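Local coordinates for protein SusD homolog (Bacteroides ovatus, PDB 4F53) that probably binds glycans, perhaps mucin O-glycans, at the cell surface as a SusD-family outer-membrane lipoprotein, at residues A205-Y210 / G442-T447; A212-N217 / H514-C519. All blocks are in the same frame, centred on the assembly; numbering follows the deposited sequence.

Overall arrangement
Interactions 1 and 2 illustrate how one fold changes its chemistry from its middle outward, although both contacts are buried. Interaction 1, whose centre lies about 9 Å from the centre of the chain, joins helices 190-207 and 442-452 through charges that satisfy one another. In interaction 2, whose centre lies about 20 Å from that of the chain, two aromatic rings join a loop that runs into a short, weak strand to the irregular C-terminal segment, and 212-217 ends at an exposed asparagine on a calcium ion. The two centres lie 12 Å apart and the contacts touch: Thr208 packs on Phe214, and Thr447 on Trp517. Segment 212-217 follows helix 190-207 closely in the chain, while 514-519 brings the C-terminal end back against both helices.

Interaction 1. Residues A205-Y210 / G442-T447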
ATOM      1  N   ALA A 205      -2.306  -0.746 -15.197  1.00 26.13           N
ATOM      2  CA  ALA A 205      -2.477   0.119 -16.358  1.00 26.65           C
ATOM      3  C   ALA A 205      -2.498   1.564 -15.902  1.00 31.24           C
ATOM      4  O   ALA A 205      -1.748   2.373 -16.442  1.00 33.69           O
ATOM      5  CB  ALA A 205      -3.764  -0.225 -17.097  1.00 27.63           C
HETATM    6  N   MSE A 206      -3.274   1.879 -14.842  1.00 26.14           N
HETATM    7  CA  MSE A 206      -3.340   3.238 -14.290  1.00 23.40           C
HETATM    8  C   MSE A 206      -1.947   3.720 -13.783  1.00 27.98           C
HETATM    9  O   MSE A 206      -1.569   4.879 -13.984  1.00 27.78           O
HETATM   10  CB  MSE A 206      -4.373   3.313 -13.162  1.00 23.64           C
HETATM   11  CG  MSE A 206      -4.833   4.736 -12.891  1.00 27.88           C
HETATM   12 SE   MSE A 206      -5.737   5.488 -14.472  0.75 32.86          SE
HETATM   13  CE  MSE A 206      -7.207   4.131 -14.636  1.00 28.70           C
ATOM     14  N   ARG A 207      -1.190   2.825 -13.174  1.00 25.44           N
ATOM     15  CA  ARG A 207       0.172   3.082 -12.687  1.00 26.11           C
ATOM     16  C   ARG A 207       1.132   3.624 -13.776  1.00 30.75           C
ATOM     17  O   ARG A 207       1.975   4.497 -13.505  1.00 29.35           O
ATOM     18  CB  ARG A 207       0.772   1.769 -12.146  1.00 25.44           C
ATOM     19  CG  ARG A 207       2.089   1.987 -11.385  1.00 29.11           C
ATOM     20  CD  ARG A 207       1.822   2.195  -9.919  1.00 19.55           C
ATOM     21  NE  ARG A 207       1.685   0.915  -9.199  1.00 27.03           N
ATOM     22  CZ  ARG A 207       0.696   0.570  -8.375  1.00 34.91           C
ATOM     23  NH1 ARG A 207      -0.326   1.398  -8.157  1.00 23.34           N
ATOM     24  NH2 ARG A 207       0.760  -0.563  -7.697  1.00 27.30           N
ATOM     25  N   THR A 208       1.010   3.078 -15.000  1.00 26.10           N
ATOM     26  CA  THR A 208       1.899   3.410 -16.099  1.00 26.18           C
ATOM     27  C   THR A 208       1.393   4.570 -16.950  1.00 31.37           C
ATOM     28  O   THR A 208       1.944   4.792 -18.021  1.00 30.48           O
ATOM     29  CB  THR A 208       2.076   2.178 -16.979  1.00 30.69           C
ATOM     30  OG1 THR A 208       0.801   1.815 -17.524  1.00 29.81           O
ATOM     31  CG2 THR A 208       2.714   0.994 -16.240  1.00 25.12           C
ATOM     32  N   CYS A 209       0.351   5.300 -16.492  1.00 30.02           N
ATOM     33  CA  CYS A 209      -0.329   6.357 -17.260  1.00 31.17           C
ATOM     34  C   CYS A 209       0.572   7.578 -17.569  1.00 32.19           C
ATOM     35  O   CYS A 209       0.255   8.322 -18.484  1.00 31.10           O
ATOM     36  CB  CYS A 209      -1.622   6.791 -16.559  1.00 32.10           C
ATOM     37  SG  CYS A 209      -1.348   7.819 -15.092  1.00 36.45           S
ATOM     38  N   TYR A 210       1.657   7.811 -16.822  1.00 30.07           N
ATOM     39  CA  TYR A 210       2.510   8.972 -17.102  1.00 29.82           C
ATOM     40  C   TYR A 210       3.680   8.648 -18.021  1.00 35.47           C
ATOM     41  O   TYR A 210       4.323   9.572 -18.511  1.00 37.43           O
ATOM     42  CB  TYR A 210       3.024   9.631 -15.820  1.00 29.47           C
ATOM     43  CG  TYR A 210       1.927  10.327 -15.054  1.00 29.43           C
ATOM     44  CD1 TYR A 210       1.273  11.436 -15.588  1.00 31.44           C
ATOM     45  CD2 TYR A 210       1.511   9.856 -13.813  1.00 29.23           C
ATOM     46  CE1 TYR A 210       0.230  12.060 -14.901  1.00 31.57           C
ATOM     47  CE2 TYR A 210       0.484  10.485 -13.105  1.00 29.89           C
ATOM     48  CZ  TYR A 210      -0.165  11.575 -13.660  1.00 36.24           C
ATOM     49  OH  TYR A 210      -1.163  12.187 -12.948  1.00 35.23           O
ATOM     50  N   GLY A 442      -0.983   0.553   3.185  1.00 25.80           N
ATOM     51  CA  GLY A 442       0.024   1.583   2.971  1.00 24.72           C
ATOM     52  C   GLY A 442       0.914   1.382   1.775  1.00 28.68           C
ATOM     53  O   GLY A 442       1.383   2.362   1.189  1.00 29.54           O
HETATM   54  N   MSE A 443       1.200   0.112   1.416  1.00 25.06           N
HETATM   55  CA  MSE A 443       2.069  -0.155   0.262  1.00 23.93           C
HETATM   56  C   MSE A 443       1.474   0.484  -0.991  1.00 28.27           C
HETATM   57  O   MSE A 443       2.154   1.271  -1.668  1.00 27.80           O
HETATM   58  CB  MSE A 443       2.311  -1.671   0.065  1.00 25.02           C
HETATM   59  CG  MSE A 443       3.381  -1.980  -1.015  1.00 29.52           C
HETATM   60 SE   MSE A 443       5.135  -1.150  -0.629  0.75 35.92          SE
HETATM   61  CE  MSE A 443       5.508  -0.322  -2.375  1.00 31.17           C
ATOM     62  N   GLU A 444       0.178   0.234  -1.221  1.00 25.36           N
ATOM     63  CA  GLU A 444      -0.551   0.770  -2.372  1.00 24.30           C
ATOM     64  C   GLU A 444      -0.644   2.289  -2.276  1.00 27.30           C
ATOM     65  O   GLU A 444      -0.405   2.955  -3.278  1.00 28.55           O
ATOM     66  CB  GLU A 444      -1.966   0.124  -2.520  1.00 23.59           C
ATOM     67  CG  GLU A 444      -2.643   0.443  -3.850  1.00 27.26           C
ATOM     68  CD  GLU A 444      -1.852   0.289  -5.153  1.00 52.29           C
ATOM     69  OE1 GLU A 444      -0.969  -0.597  -5.249  1.00 48.04           O
ATOM     70  OE2 GLU A 444      -2.135   1.061  -6.095  1.00 42.26           O
ATOM     71  N   SER A 445      -0.985   2.819  -1.099  1.00 24.18           N
ATOM     72  CA  SER A 445      -1.154   4.274  -0.899  1.00 24.30           C
ATOM     73  C   SER A 445       0.166   5.054  -0.993  1.00 26.76           C
ATOM     74  O   SER A 445       0.134   6.200  -1.431  1.00 26.68           O
ATOM     75  CB  SER A 445      -1.859   4.579   0.420  1.00 24.10           C
ATOM     76  OG  SER A 445      -3.200   4.164   0.245  1.00 28.02           O
ATOM     77  N   TRP A 446       1.304   4.439  -0.624  1.00 24.76           N
ATOM     78  CA  TRP A 446       2.627   5.053  -0.806  1.00 25.42           C
ATOM     79  C   TRP A 446       2.919   5.132  -2.336  1.00 30.55           C
ATOM     80  O   TRP A 446       3.329   6.178  -2.858  1.00 30.84           O
ATOM     81  CB  TRP A 446       3.747   4.272  -0.049  1.00 24.29           C
ATOM     82  CG  TRP A 446       5.145   4.788  -0.329  1.00 25.52           C
ATOM     83  CD1 TRP A 446       5.519   6.095  -0.493  1.00 28.41           C
ATOM     84  CD2 TRP A 446       6.353   4.006  -0.469  1.00 25.98           C
ATOM     85  NE1 TRP A 446       6.878   6.177  -0.718  1.00 28.62           N
ATOM     86  CE2 TRP A 446       7.410   4.912  -0.740  1.00 29.78           C
ATOM     87  CE3 TRP A 446       6.643   2.619  -0.418  1.00 26.91           C
ATOM     88  CZ2 TRP A 446       8.743   4.486  -0.924  1.00 28.88           C
ATOM     89  CZ3 TRP A 446       7.959   2.198  -0.611  1.00 28.56           C
ATOM     90  CH2 TRP A 446       8.990   3.121  -0.865  1.00 29.57           C
ATOM     91  N   THR A 447       2.642   4.049  -3.061  1.00 27.84           N
ATOM     92  CA  THR A 447       2.851   4.022  -4.512  1.00 28.21           C
ATOM     93  C   THR A 447       1.973   5.113  -5.190  1.00 30.79           C
ATOM     94  O   THR A 447       2.438   5.820  -6.079  1.00 31.27           O
ATOM     95  CB  THR A 447       2.556   2.608  -5.041  1.00 32.50           C
ATOM     96  OG1 THR A 447       3.474   1.688  -4.437  1.00 32.58           O
ATOM     97  CG2 THR A 447       2.653   2.516  -6.525  1.00 26.23           C
TER
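Glu444 OE2 receives the shortest bond of this contact, 2.8 Å from Arg207 NH1 with an N-H...O angle of 161°, and the arginine's other terminal nitrogen completes an end-on, two-pronged salt bridge: Arg207 NH2 lies 3.0 Å from Glu444 OE1. Both oxygens are met on their syn sides, and the guanidinium and carboxylate planes are only 29° apart, so the two charged groups meet almost edge to edge. Thr447 crosses the arginine side chain at about a right angle and covers one face of the guanidinium. Its CG2 methyl, anti to the backbone N (OG1 at chi1 -62°), sits 3.2 Å above the plane, over its centre. Beyond these segments Arg207 also pairs with Asp129 and Glu448, while its NE bonds the hydroxyl of Tyr156; the buried cation thus has three carboxylates around it, which probably stabilise its charge. Replacing Arg207 by a leucine would probably leave Glu444 without its two-pronged mate and Asp129 and Glu448 without the cation they share. A buried ion-pair network of this kind, centred on one arginine, here links the C-terminal end of helix 190-207 to the first turns of helix 442-452 inside the helical, TPR-like fold of the SusD family.

Interaction 2. Residues A212-N217 / H514-C519; sequences AGFNVN and HVWWDC. With CA (calcium ion), chain D.
Phe214 and Trp516 meet in an offset edge-to-face (T-shaped) aromatic pair that joins the loop and weak strand after helix 190-207 to the C-terminal segment of this SusD-type fold. The indole presents the edge of its six-membered ring to the phenyl face: the centroids are 5.2 Å apart and the planes stand at 70°. Trp516 CH2 lies 3.5 Å above the Phe214 plane, displaced toward the rim, while Trp516 CZ2 comes within 3.5 Å of Phe214 CD1. On the tryptophan side CG is anti to the backbone N (chi1 167°), which sends the benzo edge out toward the phenylalanine. Gln153 of helix 152-173 touches both side chains, so the pair packs against that helix as well.

Hydrogen bonds shape each segment separately. Val515 to Asp518 form a type I turn, closed by Asp518 N to Val515 O, and His514 ND1, just before the turn, donates to Asp518 O at 3.0 Å, with the acceptor close to the imidazole plane. The Asp518 carboxylate forms a salt bridge with Arg476. In the other segment Asn215 ND2 donates to Gly213 O at 3.2 Å, the oxygen lying near the plane of the amide, linking the side chain back to the backbone two residues earlier.

Metal coordination belongs to the exposed end of 212-217. Asn217 ND2 bonds Glu161 of helix 152-173, which probably helps to fix the rotation of the amide, and Asn217 OD1 binds the calcium ion at 2.3 Å, with three waters as its further ligands.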
ATOM      1  N   ALA A 212       5.328   8.051 -21.277  1.00 38.90           N
ATOM      2  CA  ALA A 212       5.087   8.348 -22.696  1.00 40.99           C
ATOM      3  C   ALA A 212       5.392   7.133 -23.598  1.00 46.08           C
ATOM      4  O   ALA A 212       6.468   6.535 -23.501  1.00 47.62           O
ATOM      5  CB  ALA A 212       5.943   9.538 -23.127  1.00 42.76           C
ATOM      6  N   GLY A 213       4.417   6.764 -24.418  1.00 42.31           N
ATOM      7  CA  GLY A 213       4.521   5.677 -25.387  1.00 41.78           C
ATOM      8  C   GLY A 213       4.526   4.269 -24.822  1.00 44.37           C
ATOM      9  O   GLY A 213       4.786   3.316 -25.568  1.00 47.09           O
ATOM     10  N   PHE A 214       4.226   4.098 -23.524  1.00 35.75           N
ATOM     11  CA  PHE A 214       4.219   2.759 -22.944  1.00 33.45           C
ATOM     12  C   PHE A 214       3.136   1.885 -23.581  1.00 37.38           C
ATOM     13  O   PHE A 214       1.978   2.299 -23.721  1.00 37.06           O
ATOM     14  CB  PHE A 214       4.044   2.784 -21.405  1.00 32.79           C
ATOM     15  CG  PHE A 214       3.880   1.403 -20.789  1.00 31.84           C
ATOM     16  CD1 PHE A 214       4.932   0.495 -20.785  1.00 32.71           C
ATOM     17  CD2 PHE A 214       2.650   0.985 -20.299  1.00 31.59           C
ATOM     18  CE1 PHE A 214       4.781  -0.773 -20.240  1.00 32.82           C
ATOM     19  CE2 PHE A 214       2.497  -0.288 -19.760  1.00 33.77           C
ATOM     20  CZ  PHE A 214       3.567  -1.154 -19.719  1.00 31.41           C
ATOM     21  N   ASN A 215       3.522   0.667 -23.932  1.00 34.23           N
ATOM     22  CA  ASN A 215       2.617  -0.338 -24.461  1.00 35.21           C
ATOM     23  C   ASN A 215       3.179  -1.732 -24.173  1.00 40.74           C
ATOM     24  O   ASN A 215       4.385  -1.888 -23.999  1.00 40.19           O
ATOM     25  CB  ASN A 215       2.334  -0.142 -25.979  1.00 35.96           C
ATOM     26  CG  ASN A 215       3.507  -0.487 -26.861  1.00 49.31           C
ATOM     27  OD1 ASN A 215       3.632  -1.613 -27.351  1.00 46.12           O
ATOM     28  ND2 ASN A 215       4.434   0.451 -27.005  1.00 34.93           N
ATOM     29  N   VAL A 216       2.285  -2.724 -24.090  1.00 38.92           N
ATOM     30  CA  VAL A 216       2.594  -4.141 -23.910  1.00 40.24           C
ATOM     31  C   VAL A 216       1.989  -4.833 -25.123  1.00 45.42           C
ATOM     32  O   VAL A 216       0.763  -4.923 -25.224  1.00 44.06           O
ATOM     33  CB  VAL A 216       2.089  -4.739 -22.568  1.00 43.26           C
ATOM     34  CG1 VAL A 216       2.526  -6.189 -22.412  1.00 44.06           C
ATOM     35  CG2 VAL A 216       2.570  -3.919 -21.384  1.00 41.95           C
ATOM     36  N   ASN A 217       2.849  -5.262 -26.076  1.00 42.86           N
ATOM     37  CA  ASN A 217       2.447  -5.899 -27.333  1.00 42.90           C
ATOM     38  C   ASN A 217       1.428  -5.023 -28.089  1.00 44.14           C
ATOM     39  O   ASN A 217       0.414  -5.543 -28.589  1.00 43.20           O
ATOM     40  CB  ASN A 217       1.886  -7.309 -27.078  1.00 45.16           C
ATOM     41  CG  ASN A 217       2.841  -8.212 -26.343  1.00 59.16           C
ATOM     42  OD1 ASN A 217       4.037  -8.219 -26.617  1.00 58.43           O
ATOM     43  ND2 ASN A 217       2.335  -8.985 -25.387  1.00 45.15           N
ATOM     44  N   HIS A 514      13.593   8.511  -8.561  1.00 34.20           N
ATOM     45  CA  HIS A 514      12.277   8.108  -9.034  1.00 32.38           C
ATOM     46  C   HIS A 514      12.406   6.842  -9.841  1.00 38.18           C
ATOM     47  O   HIS A 514      13.303   6.721 -10.676  1.00 40.80           O
ATOM     48  CB  HIS A 514      11.619   9.208  -9.883  1.00 31.08           C
ATOM     49  CG  HIS A 514      11.150  10.385  -9.092  1.00 33.89           C
ATOM     50  ND1 HIS A 514      10.041  11.127  -9.489  1.00 34.32           N
ATOM     51  CD2 HIS A 514      11.667  10.942  -7.962  1.00 36.00           C
ATOM     52  CE1 HIS A 514       9.904  12.085  -8.585  1.00 33.44           C
ATOM     53  NE2 HIS A 514      10.862  12.018  -7.645  1.00 34.91           N
ATOM     54  N   VAL A 515      11.524   5.893  -9.582  1.00 32.33           N
ATOM     55  CA  VAL A 515      11.403   4.647 -10.332  1.00 30.67           C
ATOM     56  C   VAL A 515      10.752   5.026 -11.696  1.00 34.89           C
ATOM     57  O   VAL A 515      10.268   6.162 -11.876  1.00 34.45           O
ATOM     58  CB  VAL A 515      10.645   3.511  -9.548  1.00 31.93           C
ATOM     59  CG1 VAL A 515      11.357   3.186  -8.241  1.00 31.49           C
ATOM     60  CG2 VAL A 515       9.178   3.868  -9.283  1.00 28.85           C
ATOM     61  N   TRP A 516      10.815   4.108 -12.660  1.00 31.94           N
ATOM     62  CA  TRP A 516      10.326   4.286 -14.024  1.00 31.60           C
ATOM     63  C   TRP A 516       8.874   4.875 -14.111  1.00 34.91           C
ATOM     64  O   TRP A 516       8.697   5.846 -14.845  1.00 35.44           O
ATOM     65  CB  TRP A 516      10.441   2.950 -14.762  1.00 30.90           C
ATOM     66  CG  TRP A 516       9.714   2.870 -16.069  1.00 31.65           C
ATOM     67  CD1 TRP A 516      10.113   3.378 -17.270  1.00 34.86           C
ATOM     68  CD2 TRP A 516       8.479   2.185 -16.310  1.00 31.26           C
ATOM     69  NE1 TRP A 516       9.183   3.074 -18.246  1.00 34.37           N
ATOM     70  CE2 TRP A 516       8.180   2.323 -17.687  1.00 35.09           C
ATOM     71  CE3 TRP A 516       7.592   1.456 -15.489  1.00 32.01           C
ATOM     72  CZ2 TRP A 516       7.029   1.779 -18.259  1.00 33.45           C
ATOM     73  CZ3 TRP A 516       6.470   0.881 -16.071  1.00 33.06           C
ATOM     74  CH2 TRP A 516       6.192   1.060 -17.435  1.00 33.54           C
ATOM     75  N   TRP A 517       7.869   4.340 -13.375  1.00 30.32           N
ATOM     76  CA  TRP A 517       6.480   4.850 -13.485  1.00 28.06           C
ATOM     77  C   TRP A 517       6.294   6.203 -12.803  1.00 33.65           C
ATOM     78  O   TRP A 517       5.307   6.898 -13.076  1.00 33.58           O
ATOM     79  CB  TRP A 517       5.423   3.831 -12.958  1.00 25.27           C
ATOM     80  CG  TRP A 517       5.647   3.251 -11.583  1.00 25.57           C
ATOM     81  CD1 TRP A 517       5.965   1.954 -11.289  1.00 28.40           C
ATOM     82  CD2 TRP A 517       5.472   3.918 -10.311  1.00 24.28           C
ATOM     83  NE1 TRP A 517       6.075   1.791  -9.922  1.00 26.28           N
ATOM     84  CE2 TRP A 517       5.782   2.978  -9.300  1.00 26.79           C
ATOM     85  CE3 TRP A 517       5.097   5.225  -9.925  1.00 25.10           C
ATOM     86  CZ2 TRP A 517       5.792   3.318  -7.934  1.00 26.27           C
ATOM     87  CZ3 TRP A 517       5.118   5.565  -8.573  1.00 25.79           C
ATOM     88  CH2 TRP A 517       5.452   4.616  -7.593  1.00 26.03           C
ATOM     89  N   ASP A 518       7.229   6.583 -11.910  1.00 31.77           N
ATOM     90  CA  ASP A 518       7.142   7.826 -11.132  1.00 30.91           C
ATOM     91  C   ASP A 518       7.673   8.976 -11.972  1.00 35.56           C
ATOM     92  O   ASP A 518       8.735   9.534 -11.691  1.00 37.31           O
ATOM     93  CB  ASP A 518       7.893   7.664  -9.798  1.00 31.34           C
ATOM     94  CG  ASP A 518       7.741   8.790  -8.792  1.00 33.74           C
ATOM     95  OD1 ASP A 518       6.990   9.744  -9.077  1.00 33.65           O
ATOM     96  OD2 ASP A 518       8.392   8.717  -7.706  1.00 33.03           O
ATOM     97  N   CYS A 519       6.922   9.338 -13.015  1.00 30.55           N
ATOM     98  CA  CYS A 519       7.379  10.378 -13.931  1.00 32.10           C
ATOM     99  C   CYS A 519       6.275  11.374 -14.267  1.00 37.54           C
ATOM    100  O   CYS A 519       6.280  11.917 -15.379  1.00 40.94           O
ATOM    101  CB  CYS A 519       7.966   9.752 -15.195  1.00 32.60           C
ATOM    102  SG  CYS A 519       6.841   8.597 -16.026  1.00 35.96           S
TER
HETATM  103 CA    CA D 602       5.838  -9.134 -27.733  1.00 72.79          CA
HETATM  104  O   HOH W   1       8.417  -9.786 -27.008  1.00 55.48           O
HETATM  105  O   HOH W   2       6.342 -10.587 -25.678  1.00 53.53           O
HETATM  106  O   HOH W   3       4.907  -7.604 -29.687  1.00 56.16           O